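Putative fumarylacetoacetate hydrolase family protein (Yersinia pestis, PDB 3S52) is a putative member of the fumarylacetoacetate hydrolase family, a beta-rich protein whose own function has not been established. Local coordinates at residues Glu31-Lys34 / Thr39-Val42; Ile74-Leu79 / Gly162-Met167; Thr169-Leu174 / Val190-Pro195. All blocks are in the same frame, centred on the assembly; numbering follows the deposited sequence.

How the contacts relate
Contacts 2 and 3 lie close together, with centres about 6 Å apart, because strands 70-80 and 189-191 are antiparallel neighbours in one sheet. Val-78 N lies 2.8 Å from Val-190 O in a probable hydrogen bond between them, and a second probable one links Ile-74 O to Thr-194 OG1, also at 2.8 Å. Contact 1 stands further out, its centre about 13 Å from that of contact 3 and about 16 Å from that of contact 2. It still touches the loop after strand 189-191, where His-32 CB packs 3.3 Å from Thr-194 O of contact 3. The same histidine binds a sulfate ion by its ring.

Contact 1: residues Glu31-Lys34 / Thr39-Val42; sequences EHIK and TASV. With SO4 (sulfate ion), chain E.
Thr-39 and Ala-40 pass over the side chain of Ile-33, which reaches out from helix 30-35 to the chain returning after it. At Thr-39 it is the backbone that is touched: the CB bond points away from the helix, and Ile-33 CG2 rests 3.5 Å from Thr-39 CA and about as close to the carbonyl carbon. At Ala-40 the other branch takes over. Ile-33 CD1 lies 3.7 Å from Ala-40 CA and 3.8 Å from Ala-40 CB, methyl against methyl. With CG1 beside the backbone N (chi1 -65°) and CD1 extended beyond it, the isoleucine spreads its two branches over successive residues. Ser-41 OG is hydrogen-bonded to Glu-43 O and to Gln-119 NE2 of the second subunit, so the loop that covers Ile-33 also takes part in the dimer.

The residue before Ile-33 points elsewhere, to a sulfate ion. His-32 holds CG anti to its backbone N (chi1 173°), and the sulfate sits at the edge of the imidazole, in its plane. NE2 gives a nearly straight bond to sulfate O1, 2.9 Å with an angle of 165°; the one from NE2 to sulfate O3, at 3.2 Å, is weak and bent. ND1 is hydrogen-bonded to Glu-35 OE2, which, with the bond from NE2 to the sulfate on the other nitrogen, should hold the ring in its rotation. Together with Ser-27 N and Lys-125 NZ, His-32 forms a small anion-binding site, occupied here by sulfate that probably came from the crystallisation liquor.

Contact 2: residues Ile74-Leu79 / Gly162-Met167; sequences IELAVL and GNTRDM
Leu-76 is the residue of strand 74-79 that meets Thr-164 and faces Met-167. Just before it, Glu-75 points away from segment 162-167; at Leu-76 the side chain is directed at that segment. Leu-76 CB, in the place the backbone gives it, already lies 3.9 Å from Thr-164 CG2. The first torsion then puts CG anti to the backbone N (chi1 177°), and CD2, one of the branches beyond it, comes to the same threonine methyl, again at 3.9 Å between Leu-76 CD2 and Thr-164 CG2. The methyl therefore sits against the flank of the leucine rather than at its end. Met-167, present as selenomethionine, is extended beyond CG and directed at Leu-76. The position of its CE is doubtful, since it lies implausibly close to Thr-192 OG1, and the contact rests mainly on Thr-164. Both side chains run at about a right angle to that of Leu-76.

The backbone that carries Thr-164 is held from within. Asn-163 OD1 accepts from Arg-165 N at 2.9 Å and 161°, an Asx turn, and also lies 3.2 Å above the plane of the Arg-165 guanidinium, over its centre. Asp-166 N bonds to Asn-163 O at 3.0 Å and Met-167 N to Thr-164 O at 3.1 Å, in and just after the 3-10 turn 164-166 that follows strand 157-163. The polar branch of Thr-164 is engaged too, its OG1 being hydrogen-bonded to Ala-145 O.

Strand 74-79 runs between strands 96-107 and 189-191 of the mixed sheet, and Leu-76 packs both on segment 162-167 and on Ile-171 of helix 171-181.

Contact 3: residues Thr169-Leu174 / Val190-Pro195; sequences TPIIPL and VLTGTP
Thr-192 meets Ile-171 and Leu-174, one turn apart at the start of helix 171-181. At the root of its side chain, Leu-174 CD2 lies 4.3 Å from Thr-192 CA; the same methyl is 4.5 Å from Leu-191 O, at the limit of contact. Thr-192 CB points toward the helix and carries two branches. OG1 sits between the backbone N and the carbonyl carbon (chi1 61°) and is hydrogen-bonded to Leu-76 O of strand 70-80. This leaves CG2 anti to the carbonyl carbon and directed at the helix, where Thr-192 CG2 lies 4.1 Å from Ile-171 CG1, the two side chains meeting at a slant.

The helix begins at this same place. Leu-174 N bonds to Pro-170 O, 3.0 Å, with Pro-170 in the N-cap position, and Ile-171 N is taken by Gln-146 OE1. On the other segment, Thr-192 O accepts from Asn-28 ND2.

Across the interface itself, then, there are carbon contacts at 4.1 to 4.3 Å and one methyl near a carbonyl oxygen: nondirectional packing between buried residues, while the hydrogen bonds of Thr-192 and Ile-171 named here go to partners outside it.

Contact 1: residues Glu31-Lys34 / Thr39-Val42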
loop_
_atom_site.group_PDB
_atom_site.type_symbol
_atom_site.label_atom_id
_atom_site.label_comp_id
_atom_site.label_asym_id
_atom_site.label_seq_id
_atom_site.Cartn_x
_atom_site.Cartn_y
_atom_site.Cartn_z
ATOM N N GLU A 31 -12.245 -16.746 -15.099
ATOM C CA GLU A 31 -12.998 -15.991 -16.093
ATOM C C GLU A 31 -12.621 -14.504 -16.105
ATOM O O GLU A 31 -12.743 -13.840 -17.131
ATOM C CB GLU A 31 -14.508 -16.202 -15.921
ATOM C CG GLU A 31 -14.944 -17.613 -16.326
ATOM C CD GLU A 31 -16.440 -17.861 -16.169
ATOM O OE1 GLU A 31 -16.900 -18.081 -15.021
ATOM O OE2 GLU A 31 -17.154 -17.851 -17.200
ATOM N N HIS A 32 -12.155 -13.985 -14.972
ATOM C CA HIS A 32 -11.675 -12.614 -14.940
ATOM C C HIS A 32 -10.300 -12.523 -15.601
ATOM O O HIS A 32 -10.019 -11.590 -16.372
ATOM C CB HIS A 32 -11.618 -12.068 -13.516
ATOM C CG HIS A 32 -10.982 -10.720 -13.430
ATOM N ND1 HIS A 32 -11.444 -9.637 -14.145
ATOM C CD2 HIS A 32 -9.896 -10.287 -12.747
ATOM C CE1 HIS A 32 -10.683 -8.587 -13.889
ATOM N NE2 HIS A 32 -9.733 -8.957 -13.045
ATOM N N ILE A 33 -9.442 -13.495 -15.319
ATOM C CA ILE A 33 -8.162 -13.542 -16.003
ATOM C C ILE A 33 -8.345 -13.544 -17.526
ATOM O O ILE A 33 -7.584 -12.912 -18.261
ATOM C CB ILE A 33 -7.338 -14.740 -15.581
ATOM C CG1 ILE A 33 -6.948 -14.621 -14.104
ATOM C CG2 ILE A 33 -6.087 -14.812 -16.432
ATOM C CD1 ILE A 33 -6.153 -15.821 -13.587
ATOM N N LYS A 34 -9.377 -14.236 -17.991
ATOM C CA LYS A 34 -9.630 -14.382 -19.418
ATOM C C LYS A 34 -10.097 -13.063 -20.057
ATOM O O LYS A 34 -9.641 -12.700 -21.140
ATOM C CB LYS A 34 -10.645 -15.506 -19.633
ATOM C CG LYS A 34 -11.105 -15.704 -21.054
ATOM C CD LYS A 34 -12.285 -16.676 -21.093
ATOM C CE LYS A 34 -12.789 -16.904 -22.518
ATOM N NZ LYS A 34 -13.157 -15.647 -23.232
ATOM N N THR A 39 -2.884 -14.112 -18.006
ATOM C CA THR A 39 -2.826 -15.494 -17.561
ATOM C C THR A 39 -2.604 -15.552 -16.061
ATOM O O THR A 39 -2.224 -14.562 -15.437
ATOM C CB THR A 39 -1.701 -16.274 -18.264
ATOM O OG1 THR A 39 -0.472 -15.546 -18.144
ATOM C CG2 THR A 39 -2.036 -16.486 -19.738
ATOM N N ALA A 40 -2.837 -16.725 -15.489
ATOM C CA ALA A 40 -2.633 -16.927 -14.058
ATOM C C ALA A 40 -1.155 -16.827 -13.680
ATOM O O ALA A 40 -0.267 -16.955 -14.530
ATOM C CB ALA A 40 -3.206 -18.278 -13.621
ATOM N N SER A 41 -0.897 -16.611 -12.394
ATOM C CA SER A 41 0.469 -16.496 -11.906
ATOM C C SER A 41 0.761 -17.696 -11.022
ATOM O O SER A 41 -0.157 -18.296 -10.472
ATOM C CB SER A 41 0.635 -15.189 -11.128
ATOM O OG SER A 41 1.955 -15.034 -10.653
ATOM N N VAL A 42 2.028 -18.078 -10.896
ATOM C CA VAL A 42 2.320 -19.253 -10.086
ATOM C C VAL A 42 1.888 -19.013 -8.658
ATOM O O VAL A 42 1.255 -19.871 -8.041
ATOM C CB VAL A 42 3.797 -19.634 -10.098
ATOM C CG1 VAL A 42 4.044 -20.757 -9.069
ATOM C CG2 VAL A 42 4.209 -20.052 -11.496
HETATM S S SO4 E . -6.776 -7.576 -11.498
HETATM O O1 SO4 E . -7.762 -6.964 -12.390
HETATM O O2 SO4 E . -6.670 -6.791 -10.282
HETATM O O3 SO4 E . -7.176 -8.939 -11.141
HETATM O O4 SO4 E . -5.482 -7.590 -12.200
#

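Contact 2: residues Ile74-Leu79 / Gly162-Met167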
loop_
_atom_site.group_PDB
_atom_site.type_symbol
_atom_site.label_atom_id
_atom_site.label_comp_id
_atom_site.label_asym_id
_atom_site.label_seq_id
_atom_site.Cartn_x
_atom_site.Cartn_y
_atom_site.Cartn_z
ATOM N N ILE A 74 -16.199 -6.204 -7.963
ATOM C CA ILE A 74 -16.828 -6.637 -6.714
ATOM C C ILE A 74 -16.019 -7.800 -6.125
ATOM O O ILE A 74 -15.469 -8.618 -6.872
ATOM C CB ILE A 74 -18.324 -7.029 -6.911
ATOM C CG1 ILE A 74 -19.013 -7.216 -5.560
ATOM C CG2 ILE A 74 -18.452 -8.299 -7.723
ATOM C CD1 ILE A 74 -20.491 -7.592 -5.669
ATOM N N GLU A 75 -15.909 -7.840 -4.798
ATOM C CA GLU A 75 -15.054 -8.819 -4.128
ATOM C C GLU A 75 -15.534 -9.098 -2.724
ATOM O O GLU A 75 -16.082 -8.214 -2.060
ATOM C CB GLU A 75 -13.583 -8.323 -4.072
ATOM C CG GLU A 75 -13.055 -7.795 -5.418
ATOM C CD GLU A 75 -11.537 -7.732 -5.518
ATOM O OE1 GLU A 75 -10.853 -8.212 -4.593
ATOM O OE2 GLU A 75 -11.022 -7.204 -6.541
ATOM N N LEU A 76 -15.311 -10.328 -2.276
ATOM C CA LEU A 76 -15.530 -10.690 -0.882
ATOM C C LEU A 76 -14.411 -10.069 -0.046
ATOM O O LEU A 76 -13.224 -10.213 -0.380
ATOM C CB LEU A 76 -15.529 -12.219 -0.716
ATOM C CG LEU A 76 -15.673 -12.651 0.744
ATOM C CD1 LEU A 76 -17.089 -12.422 1.219
ATOM C CD2 LEU A 76 -15.265 -14.116 0.933
ATOM N N ALA A 77 -14.784 -9.346 1.009
ATOM C CA ALA A 77 -13.784 -8.764 1.915
ATOM C C ALA A 77 -13.789 -9.539 3.234
ATOM O O ALA A 77 -14.846 -9.892 3.742
ATOM C CB ALA A 77 -14.090 -7.281 2.181
ATOM N N VAL A 78 -12.606 -9.790 3.780
ATOM C CA VAL A 78 -12.455 -10.553 5.008
ATOM C C VAL A 78 -11.799 -9.645 6.041
ATOM O O VAL A 78 -10.783 -9.013 5.758
ATOM C CB VAL A 78 -11.553 -11.772 4.769
ATOM C CG1 VAL A 78 -11.401 -12.595 6.027
ATOM C CG2 VAL A 78 -12.092 -12.609 3.613
ATOM N N LEU A 79 -12.399 -9.562 7.222
ATOM C CA LEU A 79 -11.869 -8.746 8.310
ATOM C C LEU A 79 -11.026 -9.608 9.237
ATOM O O LEU A 79 -11.491 -10.636 9.745
ATOM C CB LEU A 79 -13.024 -8.097 9.092
ATOM C CG LEU A 79 -12.709 -7.192 10.297
ATOM C CD1 LEU A 79 -11.868 -5.994 9.913
ATOM C CD2 LEU A 79 -13.993 -6.730 10.979
ATOM N N GLY A 162 -21.161 -13.823 -9.207
ATOM C CA GLY A 162 -20.188 -14.884 -9.065
ATOM C C GLY A 162 -20.266 -15.551 -7.711
ATOM O O GLY A 162 -21.131 -15.230 -6.903
ATOM N N ASN A 163 -19.372 -16.499 -7.477
ATOM C CA ASN A 163 -19.371 -17.210 -6.218
ATOM C C ASN A 163 -17.940 -17.522 -5.840
ATOM O O ASN A 163 -17.139 -17.898 -6.701
ATOM C CB ASN A 163 -20.212 -18.480 -6.322
ATOM C CG ASN A 163 -20.415 -19.157 -4.981
ATOM O OD1 ASN A 163 -19.516 -19.832 -4.477
ATOM N ND2 ASN A 163 -21.604 -18.984 -4.392
ATOM N N THR A 164 -17.611 -17.354 -4.562
ATOM C CA THR A 164 -16.231 -17.550 -4.105
ATOM C C THR A 164 -15.715 -18.982 -4.272
ATOM O O THR A 164 -14.517 -19.240 -4.101
ATOM C CB THR A 164 -16.038 -17.101 -2.652
ATOM O OG1 THR A 164 -16.871 -17.889 -1.787
ATOM C CG2 THR A 164 -16.404 -15.623 -2.508
ATOM N N ARG A 165 -16.600 -19.918 -4.605
ATOM C CA ARG A 165 -16.130 -21.274 -4.887
ATOM C C ARG A 165 -15.201 -21.278 -6.098
ATOM O O ARG A 165 -14.439 -22.229 -6.308
ATOM C CB ARG A 165 -17.288 -22.254 -5.102
ATOM C CG ARG A 165 -18.035 -22.079 -6.423
ATOM C CD ARG A 165 -19.042 -23.217 -6.664
ATOM N NE ARG A 165 -20.048 -23.280 -5.607
ATOM C CZ ARG A 165 -21.136 -22.516 -5.553
ATOM N NH1 ARG A 165 -21.379 -21.616 -6.500
ATOM N NH2 ARG A 165 -21.985 -22.651 -4.548
ATOM N N ASP A 166 -15.247 -20.209 -6.892
ATOM C CA ASP A 166 -14.450 -20.160 -8.108
ATOM C C ASP A 166 -13.070 -19.534 -7.879
ATOM O O ASP A 166 -12.269 -19.442 -8.800
ATOM C CB ASP A 166 -15.216 -19.449 -9.235
ATOM C CG ASP A 166 -16.416 -20.266 -9.727
ATOM O OD1 ASP A 166 -16.367 -21.512 -9.639
ATOM O OD2 ASP A 166 -17.410 -19.677 -10.193
HETATM N N MSE A 167 -12.782 -19.122 -6.648
HETATM C CA MSE A 167 -11.443 -18.607 -6.339
HETATM C C MSE A 167 -10.377 -19.616 -6.739
HETATM O O MSE A 167 -10.514 -20.806 -6.454
HETATM C CB MSE A 167 -11.297 -18.275 -4.846
HETATM C CG MSE A 167 -12.028 -17.003 -4.462
HETATM SE SE MSE A 167 -11.919 -16.554 -2.565
HETATM C CE MSE A 167 -13.190 -15.120 -2.560
#

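Contact 3: residues Thr169-Leu174 / Val190-Pro195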
loop_
_atom_site.group_PDB
_atom_site.type_symbol
_atom_site.label_atom_id
_atom_site.label_comp_id
_atom_site.label_asym_id
_atom_site.label_seq_id
_atom_site.Cartn_x
_atom_site.Cartn_y
_atom_site.Cartn_z
ATOM N N THR A 169 -7.067 -19.305 -5.707
ATOM C CA THR A 169 -6.471 -19.563 -4.402
ATOM C C THR A 169 -7.534 -19.267 -3.342
ATOM O O THR A 169 -7.972 -18.131 -3.217
ATOM C CB THR A 169 -5.217 -18.685 -4.155
ATOM O OG1 THR A 169 -4.332 -18.769 -5.283
ATOM C CG2 THR A 169 -4.470 -19.141 -2.883
ATOM N N PRO A 170 -7.982 -20.301 -2.605
ATOM C CA PRO A 170 -9.043 -20.171 -1.602
ATOM C C PRO A 170 -8.629 -19.233 -0.473
ATOM O O PRO A 170 -7.436 -18.981 -0.301
ATOM C CB PRO A 170 -9.193 -21.600 -1.072
ATOM C CG PRO A 170 -8.677 -22.450 -2.161
ATOM C CD PRO A 170 -7.502 -21.689 -2.685
ATOM N N ILE A 171 -9.610 -18.733 0.278
ATOM C CA ILE A 171 -9.393 -17.707 1.304
ATOM C C ILE A 171 -8.280 -18.001 2.307
ATOM O O ILE A 171 -7.396 -17.174 2.541
ATOM C CB ILE A 171 -10.697 -17.450 2.095
ATOM C CG1 ILE A 171 -11.753 -16.794 1.194
ATOM C CG2 ILE A 171 -10.423 -16.610 3.326
ATOM C CD1 ILE A 171 -13.152 -16.846 1.789
ATOM N N ILE A 172 -8.337 -19.169 2.929
ATOM C CA ILE A 172 -7.377 -19.485 3.982
ATOM C C ILE A 172 -5.912 -19.574 3.514
ATOM O O ILE A 172 -5.064 -18.842 4.011
ATOM C CB ILE A 172 -7.826 -20.720 4.790
ATOM C CG1 ILE A 172 -8.987 -20.310 5.705
ATOM C CG2 ILE A 172 -6.682 -21.274 5.615
ATOM C CD1 ILE A 172 -9.971 -21.419 5.959
ATOM N N PRO A 173 -5.611 -20.454 2.545
ATOM C CA PRO A 173 -4.243 -20.435 2.011
ATOM C C PRO A 173 -3.828 -19.067 1.453
ATOM O O PRO A 173 -2.641 -18.726 1.481
ATOM C CB PRO A 173 -4.275 -21.478 0.880
ATOM C CG PRO A 173 -5.765 -21.775 0.633
ATOM C CD PRO A 173 -6.442 -21.524 1.954
ATOM N N LEU A 174 -4.775 -18.292 0.938
ATOM C CA LEU A 174 -4.418 -16.975 0.407
ATOM C C LEU A 174 -3.909 -16.085 1.545
ATOM O O LEU A 174 -2.842 -15.459 1.463
ATOM C CB LEU A 174 -5.622 -16.310 -0.281
ATOM C CG LEU A 174 -5.407 -14.891 -0.834
ATOM C CD1 LEU A 174 -4.445 -14.882 -1.998
ATOM C CD2 LEU A 174 -6.748 -14.284 -1.258
ATOM N N VAL A 190 -8.840 -8.110 3.995
ATOM C CA VAL A 190 -8.309 -8.828 2.849
ATOM C C VAL A 190 -9.371 -8.881 1.770
ATOM O O VAL A 190 -10.523 -9.245 2.046
ATOM C CB VAL A 190 -7.883 -10.250 3.216
ATOM C CG1 VAL A 190 -7.634 -11.077 1.945
ATOM C CG2 VAL A 190 -6.653 -10.211 4.117
ATOM N N LEU A 191 -8.994 -8.479 0.555
ATOM C CA LEU A 191 -9.875 -8.583 -0.607
ATOM C C LEU A 191 -9.479 -9.828 -1.370
ATOM O O LEU A 191 -8.292 -10.078 -1.585
ATOM C CB LEU A 191 -9.761 -7.356 -1.516
ATOM C CG LEU A 191 -10.284 -6.039 -0.939
ATOM C CD1 LEU A 191 -10.405 -4.979 -2.045
ATOM C CD2 LEU A 191 -11.620 -6.246 -0.258
ATOM N N THR A 192 -10.471 -10.627 -1.736
ATOM C CA THR A 192 -10.221 -11.964 -2.263
ATOM C C THR A 192 -10.296 -12.090 -3.800
ATOM O O THR A 192 -10.195 -13.190 -4.334
ATOM C CB THR A 192 -11.162 -12.984 -1.605
ATOM O OG1 THR A 192 -12.514 -12.618 -1.901
ATOM C CG2 THR A 192 -10.967 -12.987 -0.095
ATOM N N GLY A 193 -10.510 -10.981 -4.495
ATOM C CA GLY A 193 -10.460 -10.974 -5.950
ATOM C C GLY A 193 -11.828 -10.841 -6.587
ATOM O O GLY A 193 -12.856 -11.035 -5.936
ATOM N N THR A 194 -11.850 -10.530 -7.880
ATOM C CA THR A 194 -13.119 -10.270 -8.530
ATOM C C THR A 194 -13.396 -11.291 -9.644
ATOM O O THR A 194 -12.494 -11.683 -10.382
ATOM C CB THR A 194 -13.134 -8.829 -9.097
ATOM O OG1 THR A 194 -14.466 -8.454 -9.438
ATOM C CG2 THR A 194 -12.240 -8.730 -10.321
ATOM N N PRO A 195 -14.662 -11.715 -9.769
ATOM C CA PRO A 195 -15.055 -12.627 -10.844
ATOM C C PRO A 195 -15.196 -11.833 -12.137
ATOM O O PRO A 195 -14.910 -10.629 -12.143
ATOM C CB PRO A 195 -16.415 -13.150 -10.373
ATOM C CG PRO A 195 -16.984 -12.021 -9.574
ATOM C CD PRO A 195 -15.796 -11.361 -8.891
#